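Local structure of tetratricopeptide repeat protein (Parabacteroides merdae ATCC 43184, 4R7S) at residues 41-52 against 76-87. The protein is of unknown function but folds as an all-helical tetratricopeptide repeat protein, a family that generally serves as a scaffold for binding other proteins. Numbering follows the deposited sequence.
Sequences YALLTNLGTIQR and TILENRASLYTE. With EDO (1,2-ethanediol), chain H.
The side chain of R52 reaches across to helix 75-87 and settles as a knob among N80, S83, L84 and E87. With CG anti to the backbone N (chi1 -169°), the chain is stretched out as far as NE, and its methylenes run alongside L84 in the opposite sense, with L84 CD1 3.9 Å from R52 CG. The guanidinium is held by its rim. End-on, NH1 and NH2 both donate to S83 OG, the shorter bond being NH2 to OG at 2.9 Å; side-on, NE and NH2 converge on E87 OE1, with NE 3.0 Å from OE1 in a salt bridge. NH2 approaches that oxygen on its anti lone pair, and the carboxylate is turned 31° from the guanidinium plane. A water 2.9 Å from R52 NH1 extends the network to N80 OD1. Cut back to an alanine, this position would probably leave E87 without its charge partner and open a gap beside L84 and S83.

Toward the other end the contact turns mainly apolar. T45 OG1, bonded to Y41 O at 2.7 Å, lies against I77 CG1 at 3.5 Å, while I77 CD1 meets the edge of the Y41 ring, which also stacks with H71. Between the two ends, T49 OG1 hydrogen-bonds an ethanediol that probably came from the crystallisation liquor.

The contact joins two helices of the tetratricopeptide repeat fold that run 26° apart, with helix 57-68 between them in sequence, its A67 touching T45. Their meeting is thus polar and partly hydrated at one end, where paired bonds to the S83 hydroxyl oxygen and to one E87 oxygen probably fix the guanidinium's rotation.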
loop_
_atom_site.group_PDB
_atom_site.type_symbol
_atom_site.label_atom_id
_atom_site.label_comp_id
_atom_site.label_asym_id
_atom_site.label_seq_id
_atom_site.Cartn_x
_atom_site.Cartn_y
_atom_site.Cartn_z
ATOM N N TYR A 41 -25.183 3.511 7.524
ATOM C CA TYR A 41 -24.009 2.693 7.198
ATOM C C TYR A 41 -23.169 3.400 6.082
ATOM O O TYR A 41 -21.952 3.227 6.016
ATOM C CB TYR A 41 -24.440 1.265 6.768
ATOM C CG TYR A 41 -24.947 1.234 5.343
ATOM C CD1 TYR A 41 -26.246 1.633 5.034
ATOM C CD2 TYR A 41 -24.092 0.921 4.286
ATOM C CE1 TYR A 41 -26.690 1.700 3.711
ATOM C CE2 TYR A 41 -24.525 0.989 2.959
ATOM C CZ TYR A 41 -25.829 1.366 2.677
ATOM O OH TYR A 41 -26.259 1.418 1.376
ATOM N N ALA A 42 -23.834 4.178 5.211
ATOM C CA ALA A 42 -23.133 4.901 4.161
ATOM C C ALA A 42 -22.388 6.072 4.758
ATOM O O ALA A 42 -21.268 6.368 4.330
ATOM C CB ALA A 42 -24.105 5.380 3.103
ATOM N N LEU A 43 -22.991 6.721 5.761
ATOM C CA LEU A 43 -22.391 7.859 6.434
ATOM C C LEU A 43 -21.182 7.393 7.219
ATOM O O LEU A 43 -20.143 8.062 7.183
ATOM C CB LEU A 43 -23.405 8.572 7.349
ATOM C CG LEU A 43 -24.608 9.217 6.666
ATOM C CD1 LEU A 43 -25.342 10.151 7.640
ATOM C CD2 LEU A 43 -24.180 9.967 5.400
ATOM N N LEU A 44 -21.297 6.209 7.876
ATOM C CA LEU A 44 -20.212 5.607 8.650
ATOM C C LEU A 44 -19.036 5.241 7.740
ATOM O O LEU A 44 -17.896 5.382 8.167
ATOM C CB LEU A 44 -20.683 4.394 9.460
ATOM C CG LEU A 44 -21.507 4.763 10.695
ATOM C CD1 LEU A 44 -22.537 3.700 11.038
ATOM C CD2 LEU A 44 -20.637 5.131 11.875
ATOM N N THR A 45 -19.299 4.874 6.473
ATOM C CA THR A 45 -18.241 4.526 5.513
ATOM C C THR A 45 -17.418 5.780 5.212
ATOM O O THR A 45 -16.194 5.727 5.374
ATOM C CB THR A 45 -18.795 3.842 4.245
ATOM O OG1 THR A 45 -19.700 2.803 4.615
ATOM C CG2 THR A 45 -17.713 3.219 3.416
ATOM N N ASN A 46 -18.095 6.903 4.826
ATOM C CA ASN A 46 -17.499 8.221 4.548
ATOM C C ASN A 46 -16.698 8.710 5.750
ATOM O O ASN A 46 -15.547 9.107 5.588
ATOM C CB ASN A 46 -18.579 9.268 4.210
ATOM C CG ASN A 46 -19.412 9.021 2.971
ATOM O OD1 ASN A 46 -18.942 8.476 1.955
ATOM N ND2 ASN A 46 -20.665 9.504 3.020
ATOM N N LEU A 47 -17.290 8.627 6.953
ATOM C CA LEU A 47 -16.665 9.014 8.225
ATOM C C LEU A 47 -15.360 8.229 8.415
ATOM O O LEU A 47 -14.324 8.840 8.663
ATOM C CB LEU A 47 -17.633 8.809 9.410
ATOM C CG LEU A 47 -17.121 9.157 10.813
ATOM C CD1 LEU A 47 -16.910 10.658 10.996
ATOM C CD2 LEU A 47 -18.091 8.671 11.882
ATOM N N GLY A 48 -15.410 6.914 8.216
ATOM C CA GLY A 48 -14.236 6.058 8.314
ATOM C C GLY A 48 -13.098 6.546 7.439
ATOM O O GLY A 48 -11.973 6.673 7.922
ATOM N N THR A 49 -13.395 6.869 6.157
ATOM C CA THR A 49 -12.404 7.355 5.199
ATOM C C THR A 49 -11.872 8.741 5.595
ATOM O O THR A 49 -10.653 8.953 5.526
ATOM C CB THR A 49 -12.962 7.344 3.785
ATOM O OG1 THR A 49 -13.713 6.149 3.602
ATOM C CG2 THR A 49 -11.870 7.341 2.758
ATOM N N ILE A 50 -12.772 9.663 6.023
ATOM C CA ILE A 50 -12.437 11.017 6.492
ATOM C C ILE A 50 -11.500 10.923 7.729
ATOM O O ILE A 50 -10.503 11.649 7.803
ATOM C CB ILE A 50 -13.736 11.805 6.800
ATOM C CG1 ILE A 50 -14.457 12.188 5.497
ATOM C CG2 ILE A 50 -13.473 13.031 7.680
ATOM C CD1 ILE A 50 -15.885 12.523 5.669
ATOM N N GLN A 51 -11.823 10.005 8.662
ATOM C CA GLN A 51 -11.049 9.738 9.867
ATOM C C GLN A 51 -9.682 9.149 9.520
ATOM O O GLN A 51 -8.688 9.545 10.125
ATOM C CB GLN A 51 -11.808 8.803 10.825
ATOM C CG GLN A 51 -13.010 9.484 11.471
ATOM C CD GLN A 51 -13.740 8.569 12.419
ATOM O OE1 GLN A 51 -13.953 7.388 12.146
ATOM N NE2 GLN A 51 -14.149 9.098 13.557
ATOM N N ARG A 52 -9.629 8.232 8.540
ATOM C CA ARG A 52 -8.380 7.603 8.088
ATOM C C ARG A 52 -7.450 8.650 7.446
ATOM O O ARG A 52 -6.254 8.643 7.723
ATOM C CB ARG A 52 -8.668 6.460 7.093
ATOM C CG ARG A 52 -7.451 5.590 6.794
ATOM C CD ARG A 52 -7.652 4.734 5.559
ATOM N NE ARG A 52 -6.524 3.819 5.389
ATOM C CZ ARG A 52 -6.423 2.892 4.444
ATOM N NH1 ARG A 52 -7.394 2.733 3.552
ATOM N NH2 ARG A 52 -5.350 2.121 4.378
ATOM N N THR A 76 -17.033 -2.009 -0.970
ATOM C CA THR A 76 -16.395 -0.759 -0.551
ATOM C C THR A 76 -15.929 -0.830 0.891
ATOM O O THR A 76 -14.749 -0.623 1.125
ATOM C CB THR A 76 -17.297 0.444 -0.788
ATOM O OG1 THR A 76 -17.603 0.497 -2.178
ATOM C CG2 THR A 76 -16.634 1.754 -0.380
ATOM N N ILE A 77 -16.815 -1.172 1.836
ATOM C CA ILE A 77 -16.463 -1.253 3.251
ATOM C C ILE A 77 -15.343 -2.300 3.471
ATOM O O ILE A 77 -14.376 -1.994 4.158
ATOM C CB ILE A 77 -17.721 -1.503 4.153
ATOM C CG1 ILE A 77 -18.819 -0.452 3.855
ATOM C CG2 ILE A 77 -17.340 -1.468 5.654
ATOM C CD1 ILE A 77 -20.262 -0.786 4.461
ATOM N N LEU A 78 -15.440 -3.484 2.840
ATOM C CA LEU A 78 -14.453 -4.550 2.997
ATOM C C LEU A 78 -13.109 -4.149 2.439
ATOM O O LEU A 78 -12.093 -4.364 3.093
ATOM C CB LEU A 78 -14.939 -5.862 2.344
ATOM C CG LEU A 78 -16.076 -6.581 3.078
ATOM C CD1 LEU A 78 -16.677 -7.643 2.201
ATOM C CD2 LEU A 78 -15.606 -7.170 4.413
ATOM N N GLU A 79 -13.107 -3.527 1.259
ATOM C CA GLU A 79 -11.896 -3.051 0.591
ATOM C C GLU A 79 -11.223 -1.941 1.415
ATOM O O GLU A 79 -10.008 -1.951 1.545
ATOM C CB GLU A 79 -12.241 -2.563 -0.827
ATOM C CG GLU A 79 -11.068 -2.014 -1.616
ATOM C CD GLU A 79 -11.444 -1.284 -2.889
ATOM O OE1 GLU A 79 -12.187 -1.865 -3.712
ATOM O OE2 GLU A 79 -10.952 -0.151 -3.086
ATOM N N ASN A 80 -11.998 -1.026 2.005
ATOM C CA ASN A 80 -11.407 0.056 2.785
ATOM C C ASN A 80 -10.885 -0.417 4.149
ATOM O O ASN A 80 -9.769 -0.047 4.527
ATOM C CB ASN A 80 -12.392 1.221 2.931
ATOM C CG ASN A 80 -12.453 2.028 1.656
ATOM O OD1 ASN A 80 -11.603 2.870 1.366
ATOM N ND2 ASN A 80 -13.368 1.704 0.800
ATOM N N ARG A 81 -11.640 -1.262 4.848
ATOM C CA ARG A 81 -11.243 -1.790 6.163
ATOM C C ARG A 81 -10.065 -2.777 6.015
ATOM O O ARG A 81 -9.161 -2.774 6.853
ATOM C CB ARG A 81 -12.449 -2.447 6.841
ATOM C CG ARG A 81 -12.358 -2.695 8.340
ATOM C CD ARG A 81 -12.956 -4.072 8.491
ATOM N NE ARG A 81 -13.713 -4.308 9.706
ATOM C CZ ARG A 81 -14.232 -5.486 10.039
ATOM N NH1 ARG A 81 -14.059 -6.544 9.253
ATOM N NH2 ARG A 81 -14.927 -5.617 11.160
ATOM N N ALA A 82 -10.046 -3.589 4.936
ATOM C CA ALA A 82 -8.910 -4.495 4.732
ATOM C C ALA A 82 -7.639 -3.673 4.508
ATOM O O ALA A 82 -6.611 -3.975 5.108
ATOM C CB ALA A 82 -9.162 -5.434 3.568
ATOM N N SER A 83 -7.745 -2.581 3.725
ATOM C CA SER A 83 -6.649 -1.657 3.459
ATOM C C SER A 83 -6.220 -0.977 4.760
ATOM O O SER A 83 -5.026 -0.789 4.987
ATOM C CB SER A 83 -7.067 -0.616 2.429
ATOM O OG SER A 83 -6.041 0.338 2.222
ATOM N N LEU A 84 -7.183 -0.626 5.613
ATOM C CA LEU A 84 -6.868 -0.014 6.890
ATOM C C LEU A 84 -6.148 -1.024 7.804
ATOM O O LEU A 84 -5.166 -0.650 8.443
ATOM C CB LEU A 84 -8.130 0.559 7.564
ATOM C CG LEU A 84 -7.938 1.202 8.947
ATOM C CD1 LEU A 84 -6.996 2.394 8.900
ATOM C CD2 LEU A 84 -9.244 1.617 9.513
ATOM N N TYR A 85 -6.607 -2.299 7.831
ATOM C CA TYR A 85 -5.982 -3.359 8.628
ATOM C C TYR A 85 -4.519 -3.541 8.242
ATOM O O TYR A 85 -3.674 -3.714 9.114
ATOM C CB TYR A 85 -6.736 -4.689 8.474
ATOM C CG TYR A 85 -7.924 -4.862 9.398
ATOM C CD1 TYR A 85 -7.856 -4.478 10.734
ATOM C CD2 TYR A 85 -9.099 -5.458 8.950
ATOM C CE1 TYR A 85 -8.939 -4.660 11.596
ATOM C CE2 TYR A 85 -10.177 -5.672 9.811
ATOM C CZ TYR A 85 -10.093 -5.267 11.134
ATOM O OH TYR A 85 -11.146 -5.450 11.993
ATOM N N THR A 86 -4.227 -3.471 6.933
ATOM C CA THR A 86 -2.897 -3.595 6.361
ATOM C C THR A 86 -2.016 -2.466 6.908
ATOM O O THR A 86 -0.896 -2.741 7.352
ATOM C CB THR A 86 -2.983 -3.622 4.821
ATOM O OG1 THR A 86 -3.685 -4.805 4.431
ATOM C CG2 THR A 86 -1.607 -3.654 4.156
ATOM N N GLU A 87 -2.549 -1.221 6.928
ATOM C CA GLU A 87 -1.869 -0.029 7.433
ATOM C C GLU A 87 -1.601 -0.165 8.946
ATOM O O GLU A 87 -0.582 0.334 9.432
ATOM C CB GLU A 87 -2.703 1.222 7.123
ATOM C CG GLU A 87 -1.888 2.503 7.154
ATOM C CD GLU A 87 -2.635 3.813 7.019
ATOM O OE1 GLU A 87 -3.686 3.839 6.340
ATOM O OE2 GLU A 87 -2.126 4.836 7.532
HETATM C C1 EDO H . -13.500 6.273 -0.497
HETATM O O1 EDO H . -12.219 5.646 -0.627
HETATM C C2 EDO H . -14.454 5.423 0.398
HETATM O O2 EDO H . -15.133 6.260 1.333
HETATM O O HOH W 1 -10.025 3.842 3.325
#